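Local coordinates for Lmo2470 protein (Listeria monocytogenes EGD-e, PDB 5HL3), which binds calcium ions and is a leucine-rich-repeat internalin that interacts with afadin and facilitates crossing of the basement membrane by the bacterium, at residues F248-L252 and L284-M290; T302-I306 and Y336-V340; L331-Y336 and N357-N361. One frame throughout, in Å; residues are numbered along the deposited sequence.

Interaction 1. Residues F248-L252 and L284-M290; sequences FLTEL and LPIYFQM
The carboxamide of Gln289 grips the backbone of Leu252 at both of its polar atoms. Its OE1 accepts the amide N of Leu252 at 2.8 Å in an almost straight bond (172°), in the carbonyl plane and on a lone pair. Its NE2 donates to Leu252 O at 3.0 Å, staying in its own amide plane but reaching the acceptor from above the peptide carbonyl plane. With both ends of the amide engaged, the rotation of the group is fixed. Gln289 CG lies anti to the carbonyl carbon (chi1 -70°) and the chain runs extended beyond it, which carries the amide out to the loop. In the first turn of the helix, the N-H of Ile286 meets Thr250 O at 2.9 Å, again from above the carbonyl plane, while Pro285 CD packs on the same oxygen.

Beneath these polar links, Ile286 CD1 touches Leu252 CD2 at 3.8 Å, and the Leu252 side chain crosses that of Met290 (a selenomethionine) at about a right angle. The extended chain of Glu251 crosses the Pro285 ring likewise, CG to CB 3.7 Å. Further out, Tyr354 receives Ile286, and its hydroxyl is hydrogen-bonded to Leu249 O; Tyr342 packs against Ile286 and Met290. Leu249 N is held by Gln265 of strand 265-274, and Thr250 by the backbone of Gly228 on the repeat side. The contact joins strand 248-249, which pairs with strand 227-228, and the loop after it to helix 285-292, consistent with the internalin plan of a solenoid fused to an immunoglobulin-like module.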
loop_
_atom_site.group_PDB
_atom_site.type_symbol
_atom_site.label_atom_id
_atom_site.label_comp_id
_atom_site.label_asym_id
_atom_site.label_seq_id
_atom_site.Cartn_x
_atom_site.Cartn_y
_atom_site.Cartn_z
ATOM N N PHE A 248 5.878 7.043 14.389
ATOM C CA PHE A 248 6.516 7.236 15.714
ATOM C C PHE A 248 7.577 8.295 15.648
ATOM O O PHE A 248 8.617 8.208 16.325
ATOM C CB PHE A 248 7.059 5.857 16.187
ATOM C CG PHE A 248 5.989 4.799 16.168
ATOM C CD1 PHE A 248 5.175 4.606 17.266
ATOM C CD2 PHE A 248 5.712 4.092 14.997
ATOM C CE1 PHE A 248 4.125 3.707 17.227
ATOM C CE2 PHE A 248 4.651 3.207 14.952
ATOM C CZ PHE A 248 3.852 3.021 16.062
ATOM N N LEU A 249 7.305 9.341 14.864
ATOM C CA LEU A 249 8.268 10.417 14.702
ATOM C C LEU A 249 8.192 11.422 15.839
ATOM O O LEU A 249 7.107 11.773 16.320
ATOM C CB LEU A 249 7.983 11.159 13.383
ATOM C CG LEU A 249 8.162 10.305 12.122
ATOM C CD1 LEU A 249 7.630 11.087 10.916
ATOM C CD2 LEU A 249 9.626 9.934 11.907
ATOM N N THR A 250 9.364 11.921 16.237
ATOM C CA THR A 250 9.465 13.032 17.218
ATOM C C THR A 250 9.751 14.376 16.528
ATOM O O THR A 250 9.700 15.418 17.186
ATOM C CB THR A 250 10.502 12.711 18.294
ATOM O OG1 THR A 250 11.766 12.480 17.679
ATOM C CG2 THR A 250 10.065 11.538 19.144
ATOM N N GLU A 251 10.011 14.337 15.222
ATOM C CA GLU A 251 10.276 15.517 14.407
ATOM C C GLU A 251 9.875 15.167 12.990
ATOM O O GLU A 251 10.117 14.046 12.540
ATOM C CB GLU A 251 11.764 15.936 14.451
ATOM C CG GLU A 251 12.067 17.270 13.767
ATOM C CD GLU A 251 13.499 17.700 13.875
ATOM O OE1 GLU A 251 14.388 16.847 13.626
ATOM O OE2 GLU A 251 13.744 18.904 14.169
ATOM N N LEU A 252 9.269 16.117 12.291
ATOM C CA LEU A 252 8.860 15.925 10.888
ATOM C C LEU A 252 9.941 16.467 9.952
ATOM O O LEU A 252 10.686 17.395 10.301
ATOM C CB LEU A 252 7.561 16.661 10.615
ATOM C CG LEU A 252 6.395 16.223 11.516
ATOM C CD1 LEU A 252 5.194 17.169 11.386
ATOM C CD2 LEU A 252 6.023 14.783 11.242
ATOM N N LEU A 284 10.350 18.371 22.087
ATOM C CA LEU A 284 9.333 17.682 21.263
ATOM C C LEU A 284 9.141 18.440 19.976
ATOM O O LEU A 284 8.155 19.157 19.815
ATOM C CB LEU A 284 8.029 17.481 22.038
ATOM C CG LEU A 284 6.993 16.534 21.414
ATOM C CD1 LEU A 284 7.594 15.195 21.070
ATOM C CD2 LEU A 284 5.801 16.396 22.355
ATOM N N PRO A 285 10.103 18.295 19.046
ATOM C CA PRO A 285 10.082 19.147 17.869
ATOM C C PRO A 285 8.781 19.078 17.074
ATOM O O PRO A 285 8.305 20.104 16.588
ATOM C CB PRO A 285 11.308 18.690 17.077
ATOM C CG PRO A 285 12.262 18.212 18.146
ATOM C CD PRO A 285 11.355 17.498 19.124
ATOM N N ILE A 286 8.209 17.891 16.964
ATOM C CA ILE A 286 6.964 17.713 16.212
ATOM C C ILE A 286 5.830 18.569 16.741
ATOM O O ILE A 286 5.027 19.102 15.942
ATOM C CB ILE A 286 6.569 16.216 16.117
ATOM C CG1 ILE A 286 5.332 16.039 15.216
ATOM C CG2 ILE A 286 6.348 15.591 17.505
ATOM C CD1 ILE A 286 5.007 14.593 14.881
ATOM N N TYR A 287 5.731 18.753 18.054
ATOM C CA TYR A 287 4.671 19.599 18.600
ATOM C C TYR A 287 4.806 21.004 18.037
ATOM O O TYR A 287 3.810 21.612 17.576
ATOM C CB TYR A 287 4.669 19.633 20.163
ATOM C CG TYR A 287 3.814 20.778 20.667
ATOM C CD1 TYR A 287 2.412 20.693 20.623
ATOM C CD2 TYR A 287 4.381 21.997 21.022
ATOM C CE1 TYR A 287 1.620 21.759 20.986
ATOM C CE2 TYR A 287 3.583 23.088 21.358
ATOM C CZ TYR A 287 2.206 22.955 21.348
ATOM O OH TYR A 287 1.421 24.053 21.705
ATOM N N PHE A 288 6.013 21.565 18.129
ATOM C CA PHE A 288 6.237 22.935 17.671
ATOM C C PHE A 288 6.029 23.115 16.171
ATOM O O PHE A 288 5.493 24.129 15.747
ATOM C CB PHE A 288 7.590 23.447 18.170
ATOM C CG PHE A 288 7.640 23.520 19.670
ATOM C CD1 PHE A 288 7.013 24.547 20.348
ATOM C CD2 PHE A 288 8.202 22.484 20.402
ATOM C CE1 PHE A 288 7.009 24.592 21.737
ATOM C CE2 PHE A 288 8.152 22.491 21.777
ATOM C CZ PHE A 288 7.565 23.548 22.437
ATOM N N GLN A 289 6.394 22.112 15.388
ATOM C CA GLN A 289 6.147 22.134 13.947
ATOM C C GLN A 289 4.654 22.114 13.641
ATOM O O GLN A 289 4.173 22.899 12.789
ATOM C CB GLN A 289 6.827 20.954 13.277
ATOM C CG GLN A 289 8.336 21.040 13.242
ATOM C CD GLN A 289 8.951 19.751 12.716
ATOM O OE1 GLN A 289 8.740 18.668 13.293
ATOM N NE2 GLN A 289 9.695 19.856 11.635
HETATM N N MSE A 290 3.920 21.220 14.305
HETATM C CA MSE A 290 2.475 21.123 14.087
HETATM C C MSE A 290 1.777 22.389 14.530
HETATM O O MSE A 290 0.847 22.868 13.881
HETATM C CB MSE A 290 1.893 19.865 14.769
HETATM C CG MSE A 290 2.378 18.626 14.021
HETATM SE SE MSE A 290 1.745 16.922 14.747
HETATM C CE MSE A 290 -0.202 17.146 14.539
#

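Interaction 2. Residues T302-I306 and Y336-V340; sequences TGEYI and YKLDV. With CA (calcium ion), chain H.
Two carboxylates, Glu304 and Asp339, lie side by side and point the same way from a cross-strand pair, with Glu304 OE2 only 4.1 Å from Asp339 OD1. Calcium probably eases this closeness of like charges: Asp339 OD2 binds the ion at 2.5 Å, four waters add to its shell, and Ser353 and Asp355 complete the site. The other oxygen, OD1, is held by Ser341 and by a water that also bonds Thr302 OG1, itself hydrogen-bonded to His344, while Glu304 OE1 is taken by Gln312. With CG anti to the backbone N (chi1 166°), Asp339 turns its carboxylate to the calcium.

The two strands run antiparallel within the mixed sheet of the C-terminal beta domain, and Glu304 and Asp339 form a hydrogen-bonded pair: Glu304 N to Asp339 O and Asp339 N to Glu304 O are both 3.0 Å. Ile306 N continues the ladder to Lys337 O. The Lys337 chain, bent at chi3 and chi4, brings NZ to Ile306 O at 3.1 Å, from above the carbonyl plane. A water bridges that same oxygen to Lys337 N.

Tyr336 sends its ring edge toward the face of Tyr305 in an offset edge-to-face pair, centroids 5.6 Å apart and planes at 72°; the closest atoms are the CD2 carbons of Tyr305 and Tyr336, at 3.6 Å.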
loop_
_atom_site.group_PDB
_atom_site.type_symbol
_atom_site.label_atom_id
_atom_site.label_comp_id
_atom_site.label_asym_id
_atom_site.label_seq_id
_atom_site.Cartn_x
_atom_site.Cartn_y
_atom_site.Cartn_z
ATOM N N THR A 302 -1.265 18.189 27.483
ATOM C CA THR A 302 -1.472 17.567 28.791
ATOM C C THR A 302 -0.337 16.628 29.142
ATOM O O THR A 302 0.370 16.144 28.283
ATOM C CB THR A 302 -2.800 16.766 28.791
ATOM O OG1 THR A 302 -2.709 15.658 27.884
ATOM C CG2 THR A 302 -3.961 17.664 28.439
ATOM N N GLY A 303 -0.161 16.421 30.436
ATOM C CA GLY A 303 0.872 15.522 30.966
ATOM C C GLY A 303 0.281 14.663 32.043
ATOM O O GLY A 303 -0.655 15.071 32.720
ATOM N N GLU A 304 0.843 13.471 32.219
ATOM C CA GLU A 304 0.359 12.550 33.226
ATOM C C GLU A 304 1.434 11.539 33.547
ATOM O O GLU A 304 2.413 11.417 32.813
ATOM C CB GLU A 304 -0.889 11.830 32.725
ATOM C CG GLU A 304 -0.633 10.927 31.529
ATOM C CD GLU A 304 -1.888 10.425 30.849
ATOM O OE1 GLU A 304 -2.934 11.079 30.933
ATOM O OE2 GLU A 304 -1.803 9.388 30.160
ATOM N N TYR A 305 1.266 10.843 34.669
ATOM C CA TYR A 305 2.115 9.690 34.962
ATOM C C TYR A 305 1.230 8.489 35.206
ATOM O O TYR A 305 0.102 8.617 35.686
ATOM C CB TYR A 305 3.148 9.946 36.060
ATOM C CG TYR A 305 2.639 10.024 37.469
ATOM C CD1 TYR A 305 2.026 11.178 37.955
ATOM C CD2 TYR A 305 2.848 8.970 38.353
ATOM C CE1 TYR A 305 1.619 11.272 39.275
ATOM C CE2 TYR A 305 2.444 9.052 39.673
ATOM C CZ TYR A 305 1.817 10.196 40.120
ATOM O OH TYR A 305 1.431 10.242 41.442
ATOM N N ILE A 306 1.773 7.318 34.872
ATOM C CA ILE A 306 1.002 6.085 34.747
ATOM C C ILE A 306 1.526 5.094 35.727
ATOM O O ILE A 306 2.631 4.587 35.557
ATOM C CB ILE A 306 1.121 5.491 33.311
ATOM C CG1 ILE A 306 0.684 6.508 32.225
ATOM C CG2 ILE A 306 0.394 4.144 33.194
ATOM C CD1 ILE A 306 1.822 7.304 31.584
ATOM N N TYR A 336 9.125 6.141 37.222
ATOM C CA TYR A 336 7.848 6.606 36.694
ATOM C C TYR A 336 7.770 6.547 35.183
ATOM O O TYR A 336 8.779 6.713 34.494
ATOM C CB TYR A 336 7.625 8.059 37.124
ATOM C CG TYR A 336 7.522 8.234 38.627
ATOM C CD1 TYR A 336 8.652 8.392 39.419
ATOM C CD2 TYR A 336 6.269 8.272 39.259
ATOM C CE1 TYR A 336 8.552 8.551 40.790
ATOM C CE2 TYR A 336 6.159 8.432 40.620
ATOM C CZ TYR A 336 7.294 8.570 41.391
ATOM O OH TYR A 336 7.155 8.718 42.754
ATOM N N LYS A 337 6.560 6.304 34.679
ATOM C CA LYS A 337 6.244 6.347 33.241
ATOM C C LYS A 337 5.456 7.637 33.007
ATOM O O LYS A 337 4.355 7.785 33.550
ATOM C CB LYS A 337 5.393 5.170 32.839
ATOM C CG LYS A 337 6.069 3.822 32.984
ATOM C CD LYS A 337 5.308 2.722 32.247
ATOM C CE LYS A 337 3.962 2.415 32.888
ATOM N NZ LYS A 337 3.997 2.124 34.334
ATOM N N LEU A 338 6.038 8.558 32.251
ATOM C CA LEU A 338 5.416 9.860 31.934
ATOM C C LEU A 338 4.881 9.866 30.506
ATOM O O LEU A 338 5.385 9.162 29.639
ATOM C CB LEU A 338 6.411 11.020 32.106
ATOM C CG LEU A 338 6.495 11.646 33.502
ATOM C CD1 LEU A 338 6.817 10.636 34.585
ATOM C CD2 LEU A 338 7.468 12.826 33.561
ATOM N N ASP A 339 3.853 10.682 30.287
ATOM C CA ASP A 339 3.220 10.865 28.971
ATOM C C ASP A 339 2.865 12.314 28.787
ATOM O O ASP A 339 2.334 12.931 29.714
ATOM C CB ASP A 339 1.958 10.026 28.862
ATOM C CG ASP A 339 1.086 10.414 27.688
ATOM O OD1 ASP A 339 0.556 11.547 27.613
ATOM O OD2 ASP A 339 0.848 9.558 26.874
ATOM N N VAL A 340 3.221 12.879 27.632
ATOM C CA VAL A 340 2.715 14.182 27.205
ATOM C C VAL A 340 1.910 13.938 25.931
ATOM O O VAL A 340 2.377 13.273 24.991
ATOM C CB VAL A 340 3.838 15.201 26.953
ATOM C CG1 VAL A 340 3.373 16.397 26.118
ATOM C CG2 VAL A 340 4.347 15.730 28.265
HETATM CA CA CA H . 1.206 7.444 25.558
HETATM O O HOH W 1 -1.129 13.376 28.849
HETATM O O HOH W 2 4.670 5.591 36.754
HETATM O O HOH W 3 2.097 7.110 23.262
HETATM O O HOH W 4 -1.034 7.063 25.180
HETATM O O HOH W 5 0.722 6.513 27.751
HETATM O O HOH W 6 1.343 5.049 25.336
#

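Interaction 3. Residues L331-Y336 and N357-N361; sequences LSPGEY and NVTIN
First torsions near -55° set CG of Glu335 and OG1 of Thr359 anti to their own carbonyl carbons, which brings the two groups together. A bend at chi2 of Glu335 then turns its carboxylate along the threonine, the two side chains lying side by side and pointing the same way. Thr359 OG1 donates to Glu335 OE1 at 2.7 Å on the syn side, 16° out of the carboxylate plane, and the methyl CG2 rests against OE2.

On the other face of the sheet Ile360 carries the apolar part of the contact. Its CG1 branch reaches across Tyr336, where CD1 comes to 3.6 Å from ring atom CE1, and the same methyl lies 3.7 Å from Leu331 CB. Leu331 CD1 sits over one face of the Tyr336 ring, offset toward its rim, so leucine and isoleucine both bear on the tyrosine. Tyr336 OH lies 2.5 Å from Ser332 O, a distance short enough to be treated with caution.

Backbone pairing holds the frame. Gly334 and Ile360 exchange two bonds, the shorter being Ile360 N to Gly334 O at 2.8 Å and nearly straight (172°), and Tyr336 and Val358 exchange two more. Between them Glu335 and Thr359 form a non-hydrogen-bonded pair. Pro333 packs alongside the last residues, its CB 3.5 Å from Ile360 O.

This is the open end of the hairpin formed by strands 334-345 and 350-360. Strand 265-274 pairs with the far edge of 350-360 through Asn357 and Thr359, Val358 packs on Ile274 and Leu338, and Gln276 in the following loop bonds Leu331 O, so strand 350-360, which runs to the C-terminus, lies between strands 334-345 and 265-274.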
loop_
_atom_site.group_PDB
_atom_site.type_symbol
_atom_site.label_atom_id
_atom_site.label_comp_id
_atom_site.label_asym_id
_atom_site.label_seq_id
_atom_site.Cartn_x
_atom_site.Cartn_y
_atom_site.Cartn_z
ATOM N N LEU A 331 6.321 14.455 43.345
ATOM C CA LEU A 331 6.479 12.987 43.341
ATOM C C LEU A 331 7.603 12.532 44.254
ATOM O O LEU A 331 8.620 13.213 44.389
ATOM C CB LEU A 331 6.752 12.477 41.925
ATOM C CG LEU A 331 5.699 12.810 40.869
ATOM C CD1 LEU A 331 6.060 12.249 39.509
ATOM C CD2 LEU A 331 4.332 12.298 41.289
ATOM N N SER A 332 7.422 11.372 44.874
ATOM C CA SER A 332 8.441 10.822 45.754
ATOM C C SER A 332 9.449 10.012 44.912
ATOM O O SER A 332 9.206 9.745 43.720
ATOM C CB SER A 332 7.785 9.944 46.820
ATOM O OG SER A 332 7.095 8.871 46.206
ATOM N N PRO A 333 10.596 9.636 45.508
ATOM C CA PRO A 333 11.580 8.875 44.728
ATOM C C PRO A 333 11.015 7.567 44.175
ATOM O O PRO A 333 10.179 6.931 44.813
ATOM C CB PRO A 333 12.705 8.610 45.741
ATOM C CG PRO A 333 12.560 9.706 46.737
ATOM C CD PRO A 333 11.085 9.909 46.870
ATOM N N GLY A 334 11.448 7.191 42.979
ATOM C CA GLY A 334 10.993 5.953 42.370
ATOM C C GLY A 334 11.171 6.015 40.876
ATOM O O GLY A 334 11.817 6.934 40.364
ATOM N N GLU A 335 10.579 5.042 40.188
ATOM C CA GLU A 335 10.611 4.959 38.737
ATOM C C GLU A 335 9.215 5.255 38.215
ATOM O O GLU A 335 8.243 4.652 38.669
ATOM C CB GLU A 335 11.007 3.548 38.295
ATOM C CG GLU A 335 12.300 3.009 38.875
ATOM C CD GLU A 335 13.568 3.717 38.396
ATOM O OE1 GLU A 335 13.517 4.352 37.327
ATOM O OE2 GLU A 335 14.608 3.575 39.112
ATOM N N TYR A 336 9.125 6.141 37.222
ATOM C CA TYR A 336 7.848 6.606 36.694
ATOM C C TYR A 336 7.770 6.547 35.183
ATOM O O TYR A 336 8.779 6.713 34.494
ATOM C CB TYR A 336 7.625 8.059 37.124
ATOM C CG TYR A 336 7.522 8.234 38.627
ATOM C CD1 TYR A 336 8.652 8.392 39.419
ATOM C CD2 TYR A 336 6.269 8.272 39.259
ATOM C CE1 TYR A 336 8.552 8.551 40.790
ATOM C CE2 TYR A 336 6.159 8.432 40.620
ATOM C CZ TYR A 336 7.294 8.570 41.391
ATOM O OH TYR A 336 7.155 8.718 42.754
ATOM N N ASN A 357 10.496 7.382 30.401
ATOM C CA ASN A 357 10.723 6.907 31.772
ATOM C C ASN A 357 11.572 7.876 32.556
ATOM O O ASN A 357 12.555 8.414 32.055
ATOM C CB ASN A 357 11.401 5.526 31.759
ATOM C CG ASN A 357 10.507 4.432 31.226
ATOM O OD1 ASN A 357 9.276 4.554 31.248
ATOM N ND2 ASN A 357 11.112 3.360 30.710
ATOM N N VAL A 358 11.181 8.096 33.806
ATOM C CA VAL A 358 11.884 9.008 34.694
ATOM C C VAL A 358 12.249 8.277 35.986
ATOM O O VAL A 358 11.401 7.599 36.588
ATOM C CB VAL A 358 11.013 10.239 35.060
ATOM C CG1 VAL A 358 11.728 11.190 36.004
ATOM C CG2 VAL A 358 10.597 10.973 33.793
ATOM N N THR A 359 13.520 8.410 36.381
ATOM C CA THR A 359 14.005 7.946 37.665
ATOM C C THR A 359 14.098 9.196 38.547
ATOM O O THR A 359 14.781 10.162 38.210
ATOM C CB THR A 359 15.396 7.273 37.556
ATOM O OG1 THR A 359 15.342 6.171 36.628
ATOM C CG2 THR A 359 15.885 6.782 38.952
ATOM N N ILE A 360 13.392 9.179 39.677
ATOM C CA ILE A 360 13.479 10.256 40.669
ATOM C C ILE A 360 14.277 9.756 41.868
ATOM O O ILE A 360 13.906 8.781 42.510
ATOM C CB ILE A 360 12.085 10.747 41.122
ATOM C CG1 ILE A 360 11.276 11.148 39.887
ATOM C CG2 ILE A 360 12.227 11.896 42.111
ATOM C CD1 ILE A 360 9.958 11.843 40.151
ATOM N N ASN A 361 15.386 10.421 42.145
ATOM C CA ASN A 361 16.228 10.063 43.298
ATOM C C ASN A 361 16.012 10.959 44.487
ATOM O O ASN A 361 15.717 12.134 44.337
ATOM C CB ASN A 361 17.690 10.099 42.884
ATOM C CG ASN A 361 18.046 8.965 41.967
ATOM O OD1 ASN A 361 17.640 7.821 42.199
ATOM N ND2 ASN A 361 18.825 9.253 40.939
ATOM O OXT ASN A 361 16.190 10.517 45.634
#

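Interactions 2 and 3 belong to one sheet and share Tyr336 on strand 334-345, which has 301-306 on one side and 350-360 on the other; their centres are 12 Å apart. They touch through Tyr305 CZ and Leu331 CD2 at 3.5 Å and, in one of the two conformers of Leu338, through Leu338 CD2 and Val358 CG2 at 3.6 Å. The calcium held by Asp339 in interaction 2 draws in Asp355, just before segment 357-361, and the side chain of Asn357 lies about 10 Å from that ion. Interaction 1 sits about 18 Å from interaction 2 and 26 Å from interaction 3, centre to centre, where the beta domain joins the repeats.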